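Local coordinates for microcompartments protein (Halothece sp. PCC 7418, PDB 5VGU) that probably forms hexameric tiles, alone or mixed with its paralogue CcmK3, in the protein shell of the beta-carboxysome, at residues G7-K12 / F43-R48; D22-T27 / T56-G61. One frame throughout, in Å; residues are numbered along the deposited sequence.

Interaction 1: residues G7-K12 / F43-R48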
loop_
_atom_site.group_PDB
_atom_site.type_symbol
_atom_site.label_atom_id
_atom_site.label_comp_id
_atom_site.label_asym_id
_atom_site.label_seq_id
_atom_site.Cartn_x
_atom_site.Cartn_y
_atom_site.Cartn_z
ATOM N N GLY A 7 10.032 7.446 -21.917
ATOM C CA GLY A 7 11.054 7.435 -20.884
ATOM C C GLY A 7 10.403 7.243 -19.527
ATOM O O GLY A 7 9.359 7.836 -19.242
ATOM N N SER A 8 11.049 6.447 -18.686
ATOM C CA SER A 8 10.544 6.225 -17.347
ATOM C C SER A 8 11.703 6.291 -16.374
ATOM O O SER A 8 12.751 5.683 -16.608
ATOM C CB SER A 8 9.823 4.863 -17.241
ATOM O OG SER A 8 9.308 4.679 -15.925
ATOM N N LEU A 9 11.483 6.998 -15.278
ATOM C CA LEU A 9 12.488 7.216 -14.252
ATOM C C LEU A 9 11.822 7.078 -12.892
ATOM O O LEU A 9 10.721 7.593 -12.681
ATOM C CB LEU A 9 13.129 8.603 -14.439
ATOM C CG LEU A 9 14.185 9.063 -13.442
ATOM C CD1 LEU A 9 15.145 10.002 -14.135
ATOM C CD2 LEU A 9 13.539 9.755 -12.251
ATOM N N GLU A 10 12.511 6.423 -11.960
ATOM C CA GLU A 10 11.953 6.131 -10.651
ATOM C C GLU A 10 12.954 6.526 -9.575
ATOM O O GLU A 10 14.132 6.159 -9.659
ATOM C CB GLU A 10 11.588 4.630 -10.566
ATOM C CG GLU A 10 10.889 4.164 -9.317
ATOM C CD GLU A 10 10.391 2.726 -9.450
ATOM O OE1 GLU A 10 9.716 2.427 -10.457
ATOM O OE2 GLU A 10 10.670 1.916 -8.536
ATOM N N THR A 11 12.484 7.281 -8.571
ATOM C CA THR A 11 13.325 7.757 -7.479
ATOM C C THR A 11 12.841 7.219 -6.140
ATOM O O THR A 11 11.680 6.846 -5.967
ATOM C CB THR A 11 13.344 9.293 -7.392
ATOM O OG1 THR A 11 12.029 9.788 -7.089
ATOM C CG2 THR A 11 13.815 9.926 -8.697
ATOM N N LYS A 12 13.749 7.223 -5.173
ATOM C CA LYS A 12 13.369 7.107 -3.775
ATOM C C LYS A 12 12.982 8.499 -3.291
ATOM O O LYS A 12 13.814 9.415 -3.297
ATOM C CB LYS A 12 14.523 6.535 -2.954
ATOM C CG LYS A 12 14.160 6.184 -1.505
ATOM C CD LYS A 12 13.264 4.956 -1.436
ATOM C CE LYS A 12 13.292 4.339 -0.051
ATOM N NZ LYS A 12 12.727 2.955 -0.065
ATOM N N PHE A 43 8.704 6.572 -6.477
ATOM C CA PHE A 43 7.807 7.277 -7.380
ATOM C C PHE A 43 8.370 7.152 -8.789
ATOM O O PHE A 43 9.579 7.292 -8.995
ATOM C CB PHE A 43 7.660 8.742 -7.001
ATOM C CG PHE A 43 6.966 8.961 -5.675
ATOM C CD1 PHE A 43 7.665 8.885 -4.494
ATOM C CD2 PHE A 43 5.615 9.217 -5.636
ATOM C CE1 PHE A 43 7.033 9.065 -3.282
ATOM C CE2 PHE A 43 4.972 9.426 -4.414
ATOM C CZ PHE A 43 5.685 9.344 -3.247
ATOM N N THR A 44 7.493 6.859 -9.742
ATOM C CA THR A 44 7.848 6.689 -11.145
ATOM C C THR A 44 7.232 7.819 -11.955
ATOM O O THR A 44 6.054 8.130 -11.782
ATOM C CB THR A 44 7.331 5.341 -11.702
ATOM O OG1 THR A 44 7.576 4.283 -10.773
ATOM C CG2 THR A 44 7.961 5.004 -13.027
ATOM N N ILE A 45 7.994 8.400 -12.879
ATOM C CA ILE A 45 7.420 9.353 -13.819
ATOM C C ILE A 45 7.636 8.825 -15.233
ATOM O O ILE A 45 8.584 8.083 -15.496
ATOM C CB ILE A 45 7.990 10.777 -13.671
ATOM C CG1 ILE A 45 9.533 10.761 -13.603
ATOM C CG2 ILE A 45 7.367 11.462 -12.443
ATOM C CD1 ILE A 45 10.152 12.136 -13.621
ATOM N N ILE A 46 6.749 9.237 -16.142
ATOM C CA ILE A 46 6.720 8.758 -17.521
ATOM C C ILE A 46 6.641 9.968 -18.442
ATOM O O ILE A 46 5.737 10.804 -18.314
ATOM C CB ILE A 46 5.538 7.808 -17.787
ATOM C CG1 ILE A 46 5.605 6.584 -16.853
ATOM C CG2 ILE A 46 5.540 7.353 -19.232
ATOM C CD1 ILE A 46 4.818 6.761 -15.602
ATOM N N ILE A 47 7.547 10.031 -19.406
ATOM C CA ILE A 47 7.518 11.082 -20.410
ATOM C C ILE A 47 7.370 10.424 -21.776
ATOM O O ILE A 47 7.736 9.266 -21.968
ATOM C CB ILE A 47 8.767 11.997 -20.399
ATOM C CG1 ILE A 47 10.049 11.171 -20.547
ATOM C CG2 ILE A 47 8.817 12.827 -19.143
ATOM C CD1 ILE A 47 11.297 12.001 -20.802
ATOM N N ARG A 48 6.828 11.191 -22.723
ATOM C CA ARG A 48 6.722 10.784 -24.116
ATOM C C ARG A 48 7.261 11.884 -25.012
ATOM O O ARG A 48 7.151 13.078 -24.703
ATOM C CB ARG A 48 5.282 10.500 -24.521
ATOM C CG ARG A 48 4.587 9.414 -23.678
ATOM C CD ARG A 48 5.208 8.012 -23.872
ATOM N NE ARG A 48 5.070 7.539 -25.239
ATOM C CZ ARG A 48 4.008 6.932 -25.751
ATOM N NH1 ARG A 48 2.930 6.684 -25.021
ATOM N NH2 ARG A 48 4.017 6.584 -27.032
#
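Thr-44 hands its hydroxyl to Glu-10 across the non-hydrogen-bonded pair where the two strands come nearest, with OG1 to OE1 at 2.9 Å. The hydroxyl meets the carboxylate from above its plane, 48° out of it. Glu-10 gets there because CG stands anti to the backbone N (chi1 -175°) and the chain runs on extended. Two residues back along the strand, on the same face, OG of Ser-8 lies 3.2 Å from CG2 of Thr-44, so this threonine uses both branches against the neighbouring strand.

The opposite face carries Leu-9, Thr-11, Phe-43, Ile-45 and Ile-47. Here Ile-45 turns CG1 back over the strand, 3.5 Å from the carbonyl O of Leu-9, and Ile-47 lays its CG1 3.6 Å from O of Gly-7; a CB on Gly-7 would come about 3.1 Å from CG1 of Ile-47, a tight fit. Beneath the side chains, Gly-7, Leu-9 and Thr-11 each exchange two backbone hydrogen bonds with Ile-47, Ile-45 and Phe-43 respectively; Ile-45 N reaches Leu-9 O at 2.9 Å.

Further out, OE2 of Glu-10 makes a salt bridge with Arg-42, and OE1 also accepts the backbone N of Phe-14 from the second subunit. A glutamine in its place, being neutral, would probably lose the salt bridge and leave Arg-42 without this carboxylate as its counter-charge. Strands 5-12 and 42-49 are the central pair of the four-stranded BMC sheet. One face is greasy and helix-covered, while the other gathers a buried carboxylate whose three donors probably keep it ionised.

Interaction 2: residues D22-T27 / T56-G61; sequences DAMVKT and TAMDAG
Met-24 runs alongside the helix of Ala-57 and Gly-61 and forms the buried, tightly filled part of the contact. Its CG sits 3.3 Å from the carbonyl O of Ala-57 and also touches CA of Gly-61; any side chain at that glycine would collide with it. Extended beyond CG, the chain carries CE to the methyl of Met-58, and the two CE atoms stand 3.5 Å apart, tighter than usual for carbons. Met-58 arrives by bending at chi2 and chi3 (64° and 51°), so the two thioethers lie side by side, pointing the same way over Leu-9 of the sheet. Ala-57 answers with its CB, 3.4 Å from O of Met-24.

On the open side the groups are smaller and partly exposed, but still in contact. Ala-23 CB rests 3.6 Å from O of Ala-60, and Thr-27 meets CB of Ala-60 with both CG2 and OG1, the latter at 3.1 Å. That hydroxyl is turned back into its own helix, donating to O of Ala-23 at 3.0 Å, while the exposed Thr-56 only brings CG2 to 4.0 Å from O of Thr-27. On the far flank, Asp-22 and Lys-26 form a salt bridge and both bond to the third subunit.

The segment axes approach to 7.4 Å at 144°, a closeness made possible by alanine and glycine at the crossing. Two such helices, roughly antiparallel and laid over one face of an antiparallel sheet, are the alpha/beta core of the BMC domain.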
loop_
_atom_site.group_PDB
_atom_site.type_symbol
_atom_site.label_atom_id
_atom_site.label_comp_id
_atom_site.label_asym_id
_atom_site.label_seq_id
_atom_site.Cartn_x
_atom_site.Cartn_y
_atom_site.Cartn_z
ATOM N N ASP A 22 10.682 18.193 -13.675
ATOM C CA ASP A 22 10.838 19.575 -14.110
ATOM C C ASP A 22 12.026 19.720 -15.060
ATOM O O ASP A 22 11.931 20.401 -16.085
ATOM C CB ASP A 22 10.986 20.479 -12.896
ATOM C CG ASP A 22 10.872 21.938 -13.243
ATOM O OD1 ASP A 22 9.784 22.386 -13.679
ATOM O OD2 ASP A 22 11.904 22.616 -13.097
ATOM N N ALA A 23 13.148 19.072 -14.752
ATOM C CA ALA A 23 14.301 19.144 -15.650
ATOM C C ALA A 23 13.991 18.523 -17.002
ATOM O O ALA A 23 14.391 19.050 -18.047
ATOM C CB ALA A 23 15.511 18.472 -15.006
ATOM N N MET A 24 13.264 17.406 -17.008
ATOM C CA MET A 24 12.969 16.711 -18.258
ATOM C C MET A 24 12.193 17.598 -19.209
ATOM O O MET A 24 12.588 17.778 -20.373
ATOM C CB MET A 24 12.180 15.431 -17.964
ATOM C CG MET A 24 12.992 14.303 -17.416
ATOM S SD MET A 24 11.895 12.995 -16.815
ATOM C CE MET A 24 12.986 11.583 -16.844
ATOM N N VAL A 25 11.084 18.176 -18.735
ATOM C CA VAL A 25 10.218 18.926 -19.636
ATOM C C VAL A 25 10.803 20.295 -19.958
ATOM O O VAL A 25 10.428 20.902 -20.970
ATOM C CB VAL A 25 8.796 19.087 -19.073
ATOM C CG1 VAL A 25 8.125 17.719 -18.977
ATOM C CG2 VAL A 25 8.793 19.811 -17.717
ATOM N N LYS A 26 11.747 20.781 -19.157
ATOM C CA LYS A 26 12.410 22.028 -19.500
ATOM C C LYS A 26 13.551 21.841 -20.493
ATOM O O LYS A 26 13.964 22.823 -21.119
ATOM C CB LYS A 26 12.933 22.710 -18.234
ATOM C CG LYS A 26 11.849 23.414 -17.448
ATOM C CD LYS A 26 12.383 23.946 -16.165
ATOM C CE LYS A 26 11.323 24.784 -15.456
ATOM N NZ LYS A 26 11.768 25.111 -14.078
ATOM N N THR A 27 14.089 20.627 -20.648
ATOM C CA THR A 27 15.254 20.428 -21.507
ATOM C C THR A 27 14.956 19.702 -22.802
ATOM O O THR A 27 15.600 19.994 -23.811
ATOM C CB THR A 27 16.371 19.661 -20.784
ATOM O OG1 THR A 27 15.957 18.321 -20.523
ATOM C CG2 THR A 27 16.747 20.332 -19.479
ATOM N N THR A 56 17.554 13.350 -24.441
ATOM C CA THR A 56 18.031 14.596 -23.850
ATOM C C THR A 56 17.328 14.882 -22.530
ATOM O O THR A 56 17.966 15.291 -21.549
ATOM C CB THR A 56 17.810 15.743 -24.831
ATOM O OG1 THR A 56 18.556 15.480 -26.019
ATOM C CG2 THR A 56 18.237 17.065 -24.236
ATOM N N ALA A 57 16.001 14.726 -22.507
ATOM C CA ALA A 57 15.254 14.942 -21.266
ATOM C C ALA A 57 15.697 13.977 -20.170
ATOM O O ALA A 57 15.841 14.371 -19.003
ATOM C CB ALA A 57 13.755 14.807 -21.522
ATOM N N MET A 58 15.897 12.703 -20.519
ATOM C CA MET A 58 16.267 11.722 -19.505
ATOM C C MET A 58 17.607 12.074 -18.858
ATOM O O MET A 58 17.769 11.951 -17.642
ATOM C CB MET A 58 16.318 10.322 -20.130
ATOM C CG MET A 58 16.652 9.201 -19.164
ATOM S SD MET A 58 15.399 8.978 -17.871
ATOM C CE MET A 58 13.893 8.878 -18.853
ATOM N N ASP A 59 18.590 12.487 -19.657
ATOM C CA ASP A 59 19.877 12.880 -19.085
ATOM C C ASP A 59 19.707 14.026 -18.100
ATOM O O ASP A 59 20.293 14.016 -17.017
ATOM C CB ASP A 59 20.879 13.267 -20.185
ATOM C CG ASP A 59 21.385 12.079 -20.962
ATOM O OD1 ASP A 59 21.288 10.935 -20.459
ATOM O OD2 ASP A 59 21.921 12.295 -22.070
ATOM N N ALA A 60 18.912 15.029 -18.464
ATOM C CA ALA A 60 18.679 16.148 -17.562
ATOM C C ALA A 60 17.958 15.692 -16.295
ATOM O O ALA A 60 18.263 16.165 -15.190
ATOM C CB ALA A 60 17.877 17.231 -18.279
ATOM N N GLY A 61 16.986 14.786 -16.441
ATOM C CA GLY A 61 16.271 14.279 -15.279
ATOM C C GLY A 61 17.167 13.499 -14.333
ATOM O O GLY A 61 17.079 13.643 -13.111
#

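Interaction 1 supplies part of the floor on which interaction 2 is laid, their centres about 11 Å apart. They meet directly: Ile-45 CD1 lies 3.7 Å from SD of Met-24, Ile-47 CD1 3.8 Å from CB of Ala-57, and Met-58 CE 3.8 Å from CA of Gly-7. The hydrophobic face of the strand pair thus continues into the methionines that lie between helices and sheet. Each strand leads straight into one of the helices, 5-12 into 14-27 and 42-49 into 51-65, so the same two chain sections pair twice. Residues of both contacts also touch the third subunit: Lys-12 and Phe-43 in interaction 1, Asp-22, Val-25 and Lys-26 in interaction 2.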